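3-hexulose-6-phosphate isomerase (Methanocaldococcus jannaschii, PDB 1JEO) catalyses the isomerization between 3-hexulose 6-phosphate and fructose 6-phosphate, working as a homotetramer of the SIS family. Local coordinates at residues K41-F46 / D83-L88. Sequence-based numbering, arbitrary orientation.
Sequences KKIFIF and DDLLIL
Phe44 bonds through both N and O to strand 85-89, parallel to strand 43-46: Phe44 N donates to Leu85 O (2.7 Å), Phe44 O accepts from Ile87 N (2.8 Å), and Leu85 N to Lys42 O and Phe46 N to Ile87 O extend the ladder. On one face CD1 of Ile87 touches both CG2 of Ile43 (4.1 Å) and CD1 of Ile45 (3.9 Å), all three chains pointing the same way. Ile45 bends at chi2 (-67°), which carries its CD1 against CD1 of Ile87. On the other face CD1 of Leu86 lies against CB of Phe44, and CD2 of Leu88 against CB of Phe46. Lys42 and Asp84 form a buried polar pair: Lys42, folded back at chi3 and chi4, delivers NZ to the syn lone pair of Asp84 OD2 in a 2.8 Å salt bridge, while OD1 takes a weak bond from Lys42 N and one from a water. The Phe44 ring edge brings CE1 within 3.4 Å of Asp84 OD2. A leucine in place of Asp84 would probably cost Lys42 NZ a carboxylate partner beside Glu81, and the backbone N of both residues this acceptor. Looser are exposed Lys41 and Asp83, joined by Lys41 N to Asp83 O, the lysine amine leading away. In the SIS-domain sheet, strands 69-71 and 112-115 flank the pair; helices 24-39 and 49-64 cover the isoleucine face, helix 96-106 the Leu86 face.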
# COMPACT_ATOMS: atom_id res chain seq x y z
N LYS A 41 10.54 2.19 12.06
CA LYS A 41 11.36 1.12 12.64
C LYS A 41 10.88 -0.18 11.99
O LYS A 41 11.67 -0.90 11.38
CB LYS A 41 11.18 1.08 14.17
CG LYS A 41 12.20 0.24 14.93
CD LYS A 41 13.57 0.91 14.99
CE LYS A 41 14.58 0.04 15.73
NZ LYS A 41 15.94 0.66 15.78
N LYS A 42 9.58 -0.46 12.10
CA LYS A 42 8.95 -1.64 11.50
C LYS A 42 7.73 -1.17 10.70
O LYS A 42 7.09 -0.18 11.05
CB LYS A 42 8.52 -2.68 12.56
CG LYS A 42 9.59 -3.09 13.58
CD LYS A 42 9.22 -4.32 14.41
CE LYS A 42 7.98 -4.15 15.29
NZ LYS A 42 8.08 -3.14 16.37
N ILE A 43 7.46 -1.84 9.58
CA ILE A 43 6.34 -1.49 8.70
C ILE A 43 5.31 -2.63 8.68
O ILE A 43 5.65 -3.78 8.42
CB ILE A 43 6.82 -1.17 7.25
CG1 ILE A 43 7.88 -0.07 7.28
CG2 ILE A 43 5.64 -0.69 6.38
CD1 ILE A 43 8.86 -0.11 6.16
N PHE A 44 4.05 -2.28 8.96
CA PHE A 44 2.95 -3.24 8.99
C PHE A 44 1.93 -2.99 7.89
O PHE A 44 1.50 -1.86 7.68
CB PHE A 44 2.23 -3.18 10.35
CG PHE A 44 3.06 -3.68 11.50
CD1 PHE A 44 4.07 -2.88 12.06
CD2 PHE A 44 2.80 -4.94 12.05
CE1 PHE A 44 4.83 -3.33 13.17
CE2 PHE A 44 3.55 -5.41 13.16
CZ PHE A 44 4.56 -4.61 13.72
N ILE A 45 1.59 -4.04 7.16
CA ILE A 45 0.61 -3.95 6.07
C ILE A 45 -0.59 -4.84 6.40
O ILE A 45 -0.43 -5.93 6.94
CB ILE A 45 1.20 -4.43 4.70
CG1 ILE A 45 2.65 -3.96 4.47
CG2 ILE A 45 0.28 -4.01 3.54
CD1 ILE A 45 2.86 -2.48 4.29
N PHE A 46 -1.79 -4.36 6.06
CA PHE A 46 -3.02 -5.12 6.26
C PHE A 46 -4.08 -4.80 5.21
O PHE A 46 -4.19 -3.67 4.72
CB PHE A 46 -3.61 -4.94 7.68
CG PHE A 46 -4.77 -5.87 7.99
CD1 PHE A 46 -4.58 -7.28 8.01
CD2 PHE A 46 -6.06 -5.36 8.24
CE1 PHE A 46 -5.66 -8.17 8.26
CE2 PHE A 46 -7.15 -6.24 8.49
CZ PHE A 46 -6.95 -7.65 8.51
N ASP A 83 7.15 3.81 17.15
CA ASP A 83 7.95 4.27 16.01
C ASP A 83 7.66 3.50 14.72
O ASP A 83 8.40 3.62 13.74
CB ASP A 83 9.45 4.19 16.35
CG ASP A 83 9.85 5.14 17.47
OD1 ASP A 83 10.49 4.68 18.44
OD2 ASP A 83 9.52 6.34 17.38
N ASP A 84 6.56 2.74 14.72
CA ASP A 84 6.17 1.93 13.56
C ASP A 84 5.17 2.61 12.62
O ASP A 84 4.61 3.66 12.93
CB ASP A 84 5.63 0.57 14.01
CG ASP A 84 6.67 -0.27 14.75
OD1 ASP A 84 7.88 -0.01 14.62
OD2 ASP A 84 6.27 -1.21 15.46
N LEU A 85 4.96 1.97 11.47
CA LEU A 85 4.04 2.46 10.44
C LEU A 85 3.05 1.38 10.02
O LEU A 85 3.42 0.22 9.86
CB LEU A 85 4.85 2.92 9.22
CG LEU A 85 4.13 3.30 7.92
CD1 LEU A 85 3.33 4.57 8.09
CD2 LEU A 85 5.14 3.46 6.82
N LEU A 86 1.78 1.77 9.87
CA LEU A 86 0.73 0.86 9.42
C LEU A 86 0.15 1.38 8.10
O LEU A 86 -0.21 2.55 7.99
CB LEU A 86 -0.39 0.72 10.47
CG LEU A 86 -1.61 -0.13 10.09
CD1 LEU A 86 -1.26 -1.62 9.99
CD2 LEU A 86 -2.72 0.07 11.09
N ILE A 87 0.11 0.50 7.11
CA ILE A 87 -0.45 0.83 5.80
C ILE A 87 -1.67 -0.07 5.60
O ILE A 87 -1.58 -1.30 5.68
CB ILE A 87 0.60 0.64 4.65
CG1 ILE A 87 1.76 1.62 4.83
CG2 ILE A 87 -0.05 0.85 3.27
CD1 ILE A 87 2.98 1.37 3.96
N LEU A 88 -2.82 0.56 5.38
CA LEU A 88 -4.09 -0.14 5.18
C LEU A 88 -4.56 -0.01 3.74
O LEU A 88 -4.48 1.07 3.16
CB LEU A 88 -5.16 0.38 6.14
CG LEU A 88 -4.87 0.17 7.64
CD1 LEU A 88 -5.84 0.93 8.49
CD2 LEU A 88 -4.89 -1.31 8.00
O HOH W 1 9.53 -0.26 17.07